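Local coordinates for phosphatidylserine synthase (PDB 3HSI), which belongs to the phospholipase D superfamily, its chain carrying two phospholipase D-type sequence regions, at residues Lys62-Gln67 and Ile159-Leu164; Ala221-Leu226 and Phe250-Ser255. All coordinates share one frame; numbering follows the deposited sequence.

Interaction 1: residues Lys62-Gln67 and Ile159-Leu164; sequences KDEAGQ and INNVYL
Asp63 and Asn161 reach out from opposite directions and lie stacked, the carboxylate and amide planes 7° apart, with Asp63 CG 3.5 Å from Asn161 CG. Hydrogen bonds hold both groups. Asp63 is the N-cap of helix 64-79: with CG between its own N and carbonyl carbon (chi1 58°), OD1 turns back to accept from Gly66 N at 3.1 Å, while OD2 takes Asn161 N at 2.8 Å on its syn side, tilted out of the carboxylate plane. One carboxylate thus serves two backbone N-H groups, one on each segment, and the helix start probably offsets some of the charge of Asp63. Asn161 OD1 is met almost head-on by Ala65 N at 2.9 Å, so the Ala65 N-H, in the first turn, is satisfied from the other segment, as the Gly66 N-H is by the N-cap. Asn161 ND2 donates within the amide plane to Glu64 OE1 at 3.1 Å, arriving above that carboxylate plane, and this pins down which end of the amide is oxygen. Asn160 OD1 accepts from Tyr163 N at 3.0 Å, an Asx motif at the turn that follows Asn160. Beside these bonds Ala65 CB meets Leu164 CD2 at 4.0 Å, and Ile159 CG2 rests on Gly66 CA at 3.8 Å. The contact joins the start of helix 64-79 to the loop between strands 151-155 and 171-179; Ile159 and Leu164 carry on to Ile69 of the same helix, Leu164 also touches Phe38 and Lys39 of helix 35-48, and Val162 reaches Arg171 of strand 171-179.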
loop_
_atom_site.group_PDB
_atom_site.type_symbol
_atom_site.label_atom_id
_atom_site.label_comp_id
_atom_site.label_asym_id
_atom_site.label_seq_id
_atom_site.Cartn_x
_atom_site.Cartn_y
_atom_site.Cartn_z
ATOM N N LYS C 62 16.408 14.112 -19.074
ATOM C CA LYS C 62 17.612 14.463 -19.817
ATOM C C LYS C 62 17.475 14.633 -21.355
ATOM O O LYS C 62 18.490 14.730 -22.035
ATOM C CB LYS C 62 18.678 13.403 -19.552
ATOM C CG LYS C 62 18.190 11.994 -19.854
ATOM C CD LYS C 62 19.291 10.951 -19.729
ATOM C CE LYS C 62 18.876 9.702 -20.542
ATOM N NZ LYS C 62 20.002 8.754 -20.756
ATOM N N ASP C 63 16.280 14.636 -21.922
ATOM C CA ASP C 63 16.176 14.669 -23.382
ATOM C C ASP C 63 16.369 16.109 -23.893
ATOM O O ASP C 63 16.835 16.973 -23.150
ATOM C CB ASP C 63 14.846 14.053 -23.827
ATOM C CG ASP C 63 13.636 14.778 -23.223
ATOM O OD1 ASP C 63 13.810 15.941 -22.779
ATOM O OD2 ASP C 63 12.516 14.206 -23.222
ATOM N N GLU C 64 16.021 16.374 -25.151
ATOM C CA GLU C 64 16.343 17.685 -25.769
ATOM C C GLU C 64 15.589 18.869 -25.183
ATOM O O GLU C 64 16.144 19.961 -25.077
ATOM C CB GLU C 64 16.144 17.655 -27.282
ATOM C CG GLU C 64 17.117 16.754 -27.982
ATOM C CD GLU C 64 16.575 15.333 -28.208
ATOM O OE1 GLU C 64 15.765 14.809 -27.401
ATOM O OE2 GLU C 64 16.981 14.728 -29.221
ATOM N N ALA C 65 14.321 18.661 -24.853
ATOM C CA ALA C 65 13.526 19.685 -24.158
ATOM C C ALA C 65 14.090 19.957 -22.738
ATOM O O ALA C 65 14.283 21.119 -22.341
ATOM C CB ALA C 65 12.040 19.285 -24.109
ATOM N N GLY C 66 14.383 18.887 -21.995
ATOM C CA GLY C 66 15.013 19.025 -20.671
ATOM C C GLY C 66 16.257 19.895 -20.722
ATOM O O GLY C 66 16.470 20.739 -19.845
ATOM N N GLN C 67 17.066 19.686 -21.762
ATOM C CA GLN C 67 18.325 20.348 -21.935
ATOM C C GLN C 67 18.132 21.819 -22.283
ATOM O O GLN C 67 18.853 22.676 -21.770
ATOM C CB GLN C 67 19.144 19.658 -23.037
ATOM C CG GLN C 67 20.532 20.285 -23.295
ATOM C CD GLN C 67 21.522 20.025 -22.154
ATOM O OE1 GLN C 67 21.889 18.877 -21.883
ATOM N NE2 GLN C 67 21.936 21.096 -21.457
ATOM N N ILE C 159 8.878 17.845 -17.329
ATOM C CA ILE C 159 9.756 18.420 -18.349
ATOM C C ILE C 159 10.360 17.270 -19.142
ATOM O O ILE C 159 11.229 16.555 -18.649
ATOM C CB ILE C 159 10.911 19.296 -17.757
ATOM C CG1 ILE C 159 10.378 20.345 -16.779
ATOM C CG2 ILE C 159 11.753 19.956 -18.869
ATOM C CD1 ILE C 159 9.723 21.535 -17.449
ATOM N N ASN C 160 9.858 17.087 -20.359
ATOM C CA ASN C 160 10.483 16.207 -21.369
ATOM C C ASN C 160 9.963 16.630 -22.751
ATOM O O ASN C 160 9.146 17.547 -22.832
ATOM C CB ASN C 160 10.201 14.715 -21.080
ATOM C CG ASN C 160 8.765 14.351 -21.289
ATOM O OD1 ASN C 160 7.980 15.159 -21.774
ATOM N ND2 ASN C 160 8.399 13.119 -20.928
ATOM N N ASN C 161 10.406 15.956 -23.808
ATOM C CA ASN C 161 9.986 16.278 -25.185
ATOM C C ASN C 161 8.476 16.336 -25.425
ATOM O O ASN C 161 7.958 17.300 -26.014
ATOM C CB ASN C 161 10.621 15.297 -26.196
ATOM C CG ASN C 161 12.134 15.460 -26.317
ATOM O OD1 ASN C 161 12.695 16.510 -26.007
ATOM N ND2 ASN C 161 12.802 14.400 -26.754
ATOM N N VAL C 162 7.763 15.290 -25.019
ATOM C CA VAL C 162 6.334 15.269 -25.322
ATOM C C VAL C 162 5.517 16.351 -24.602
ATOM O O VAL C 162 4.714 17.030 -25.235
ATOM C CB VAL C 162 5.691 13.826 -25.327
ATOM C CG1 VAL C 162 6.260 13.037 -26.512
ATOM C CG2 VAL C 162 5.899 13.079 -24.000
ATOM N N TYR C 163 5.802 16.594 -23.320
ATOM C CA TYR C 163 5.064 17.622 -22.580
ATOM C C TYR C 163 5.302 19.028 -23.129
ATOM O O TYR C 163 4.435 19.908 -22.995
ATOM C CB TYR C 163 5.406 17.595 -21.077
ATOM C CG TYR C 163 4.740 16.491 -20.267
ATOM C CD1 TYR C 163 5.497 15.503 -19.641
ATOM C CD2 TYR C 163 3.355 16.455 -20.116
ATOM C CE1 TYR C 163 4.880 14.485 -18.883
ATOM C CE2 TYR C 163 2.727 15.458 -19.375
ATOM C CZ TYR C 163 3.494 14.482 -18.742
ATOM O OH TYR C 163 2.846 13.497 -18.011
ATOM N N LEU C 164 6.462 19.256 -23.734
ATOM C CA LEU C 164 6.780 20.577 -24.280
ATOM C C LEU C 164 6.681 20.658 -25.817
ATOM O O LEU C 164 7.043 21.688 -26.429
ATOM C CB LEU C 164 8.176 20.992 -23.803
ATOM C CG LEU C 164 8.254 21.649 -22.413
ATOM C CD1 LEU C 164 7.499 20.876 -21.374
ATOM C CD2 LEU C 164 9.682 21.779 -21.977
#

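Interaction 2: residues Ala221-Leu226 and Phe250-Ser255; sequences AYRKDL and FGLGAS
Leu252 lies over one face of the Arg223 guanidinium, with CG above it and CD1 3.6 Å from Arg223 NH1. The arginine chain is extended from CG to NE, bringing the guanidinium beside Gly253 CA. Its hydrogen bonds lie beyond the two segments: NH1 donates to the carbonyls of Ile132 and Leu389, and NH2, weakly, to that of Arg388. Leu252 CD2 also lies 3.9 Å from Arg223 O. One turn further on, Leu226 makes the other apolar contacts of the helix. Leu226 CG, anti to the backbone N (chi1 -174°), meets Phe250 CZ at 3.7 Å, Leu226 CD2 lies 4.0 Å from Leu252 CD2, and Leu226 O stands at the edge of the Phe250 ring, 3.6 Å from Phe250 CE2. Tyr194 and Leu195 of helix 181-195 continue the apolar surface round Leu226, and Phe190 meets the Phe250 ring. Phe250 and Leu252 send their side chains to the helix from one face of the strand. The axes of helix segment 221-226 and strand segment 250-252 approach to 9.7 Å, their N-to-C directions 136° apart: a helix laid across the face of a beta-sheet, as in the layered alpha/beta architecture of the phospholipase D fold.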
loop_
_atom_site.group_PDB
_atom_site.type_symbol
_atom_site.label_atom_id
_atom_site.label_comp_id
_atom_site.label_asym_id
_atom_site.label_seq_id
_atom_site.Cartn_x
_atom_site.Cartn_y
_atom_site.Cartn_z
ATOM N N ALA C 221 9.866 8.698 8.559
ATOM C CA ALA C 221 9.567 9.867 9.395
ATOM C C ALA C 221 9.174 11.118 8.576
ATOM O O ALA C 221 8.318 11.908 8.970
ATOM C CB ALA C 221 10.761 10.192 10.306
ATOM N N TYR C 222 9.799 11.304 7.436
ATOM C CA TYR C 222 9.453 12.467 6.610
ATOM C C TYR C 222 8.041 12.364 6.050
ATOM O O TYR C 222 7.328 13.346 6.027
ATOM C CB TYR C 222 10.415 12.562 5.461
ATOM C CG TYR C 222 10.078 13.538 4.379
ATOM C CD1 TYR C 222 10.159 14.903 4.596
ATOM C CD2 TYR C 222 9.766 13.083 3.085
ATOM C CE1 TYR C 222 9.899 15.815 3.545
ATOM C CE2 TYR C 222 9.527 13.964 2.046
ATOM C CZ TYR C 222 9.606 15.329 2.275
ATOM O OH TYR C 222 9.366 16.206 1.234
ATOM N N ARG C 223 7.666 11.173 5.582
ATOM C CA ARG C 223 6.359 10.974 4.947
ATOM C C ARG C 223 5.314 11.224 6.013
ATOM O O ARG C 223 4.377 11.988 5.811
ATOM C CB ARG C 223 6.211 9.536 4.398
ATOM C CG ARG C 223 4.839 9.205 3.834
ATOM C CD ARG C 223 4.749 7.723 3.357
ATOM N NE ARG C 223 3.367 7.373 3.013
ATOM C CZ ARG C 223 2.797 7.558 1.827
ATOM N NH1 ARG C 223 3.462 8.087 0.814
ATOM N NH2 ARG C 223 1.528 7.249 1.670
ATOM N N LYS C 224 5.501 10.575 7.157
ATOM C CA LYS C 224 4.568 10.689 8.261
ATOM C C LYS C 224 4.373 12.142 8.703
ATOM O O LYS C 224 3.253 12.588 8.924
ATOM C CB LYS C 224 5.032 9.825 9.418
ATOM C CG LYS C 224 3.911 9.439 10.350
ATOM C CD LYS C 224 4.355 8.253 11.157
ATOM C CE LYS C 224 3.778 8.275 12.536
ATOM N NZ LYS C 224 4.561 9.223 13.341
ATOM N N ASP C 225 5.465 12.880 8.796
ATOM C CA ASP C 225 5.391 14.276 9.195
ATOM C C ASP C 225 4.681 15.125 8.140
ATOM O O ASP C 225 3.820 15.924 8.470
ATOM C CB ASP C 225 6.800 14.830 9.501
ATOM C CG ASP C 225 6.765 16.218 10.143
ATOM O OD1 ASP C 225 5.940 16.466 11.043
ATOM O OD2 ASP C 225 7.575 17.076 9.768
ATOM N N LEU C 226 5.028 14.934 6.876
ATOM C CA LEU C 226 4.427 15.716 5.797
ATOM C C LEU C 226 2.923 15.418 5.641
ATOM O O LEU C 226 2.107 16.332 5.471
ATOM C CB LEU C 226 5.176 15.438 4.506
ATOM C CG LEU C 226 4.799 16.266 3.274
ATOM C CD1 LEU C 226 5.080 17.743 3.477
ATOM C CD2 LEU C 226 5.563 15.724 2.108
ATOM N N PHE C 250 -3.236 20.832 -0.192
ATOM C CA PHE C 250 -2.233 19.752 -0.188
ATOM C C PHE C 250 -2.830 18.451 0.366
ATOM O O PHE C 250 -3.666 18.466 1.245
ATOM C CB PHE C 250 -0.963 20.159 0.597
ATOM C CG PHE C 250 0.047 19.033 0.763
ATOM C CD1 PHE C 250 0.825 18.609 -0.317
ATOM C CD2 PHE C 250 0.180 18.374 1.985
ATOM C CE1 PHE C 250 1.729 17.577 -0.187
ATOM C CE2 PHE C 250 1.081 17.334 2.133
ATOM C CZ PHE C 250 1.855 16.924 1.049
ATOM N N GLY C 251 -2.402 17.323 -0.148
ATOM C CA GLY C 251 -2.824 16.054 0.431
ATOM C C GLY C 251 -1.773 15.003 0.231
ATOM O O GLY C 251 -1.142 14.933 -0.837
ATOM N N LEU C 252 -1.581 14.193 1.265
ATOM C CA LEU C 252 -0.789 12.988 1.149
ATOM C C LEU C 252 -1.332 11.949 2.110
ATOM O O LEU C 252 -1.382 12.205 3.286
ATOM C CB LEU C 252 0.706 13.290 1.465
ATOM C CG LEU C 252 1.674 12.116 1.691
ATOM C CD1 LEU C 252 1.749 11.215 0.480
ATOM C CD2 LEU C 252 3.104 12.589 2.123
ATOM N N GLY C 253 -1.685 10.762 1.611
ATOM C CA GLY C 253 -2.124 9.677 2.484
ATOM C C GLY C 253 -3.631 9.684 2.646
ATOM O O GLY C 253 -4.305 10.626 2.255
ATOM N N ALA C 254 -4.162 8.610 3.204
ATOM C CA ALA C 254 -5.612 8.380 3.254
ATOM C C ALA C 254 -6.344 9.166 4.355
ATOM O O ALA C 254 -7.460 9.542 4.162
ATOM C CB ALA C 254 -5.900 6.857 3.375
ATOM N N SER C 255 -5.731 9.430 5.504
ATOM C CA SER C 255 -6.447 10.118 6.597
ATOM C C SER C 255 -6.107 11.591 6.622
ATOM O O SER C 255 -4.956 11.963 6.381
ATOM C CB SER C 255 -6.121 9.463 7.995
#

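In the fold
Interactions 1 and 2 follow one another along the chain. Their centres are 30 Å apart and their nearest atoms about 18 Å, so neither touches the other. Interaction 1 belongs with the sheet that holds strands 151-155 and 171-179; residues 159-163 fall in the phospholipase D active-site motif, and the Tyr163 ring meets that of His364, which begins a His-x-Lys sequence consistent with the second HKD motif of this superfamily, so interaction 1 probably lies near the active site. Interaction 2 lies on one strand of the other mixed sheet, where Gly251 makes a backbone hydrogen bond with Glu392 of strand 391-398. It also borders the second subunit, whose Ser255 and Arg220 pack on Lys224 and Ala254.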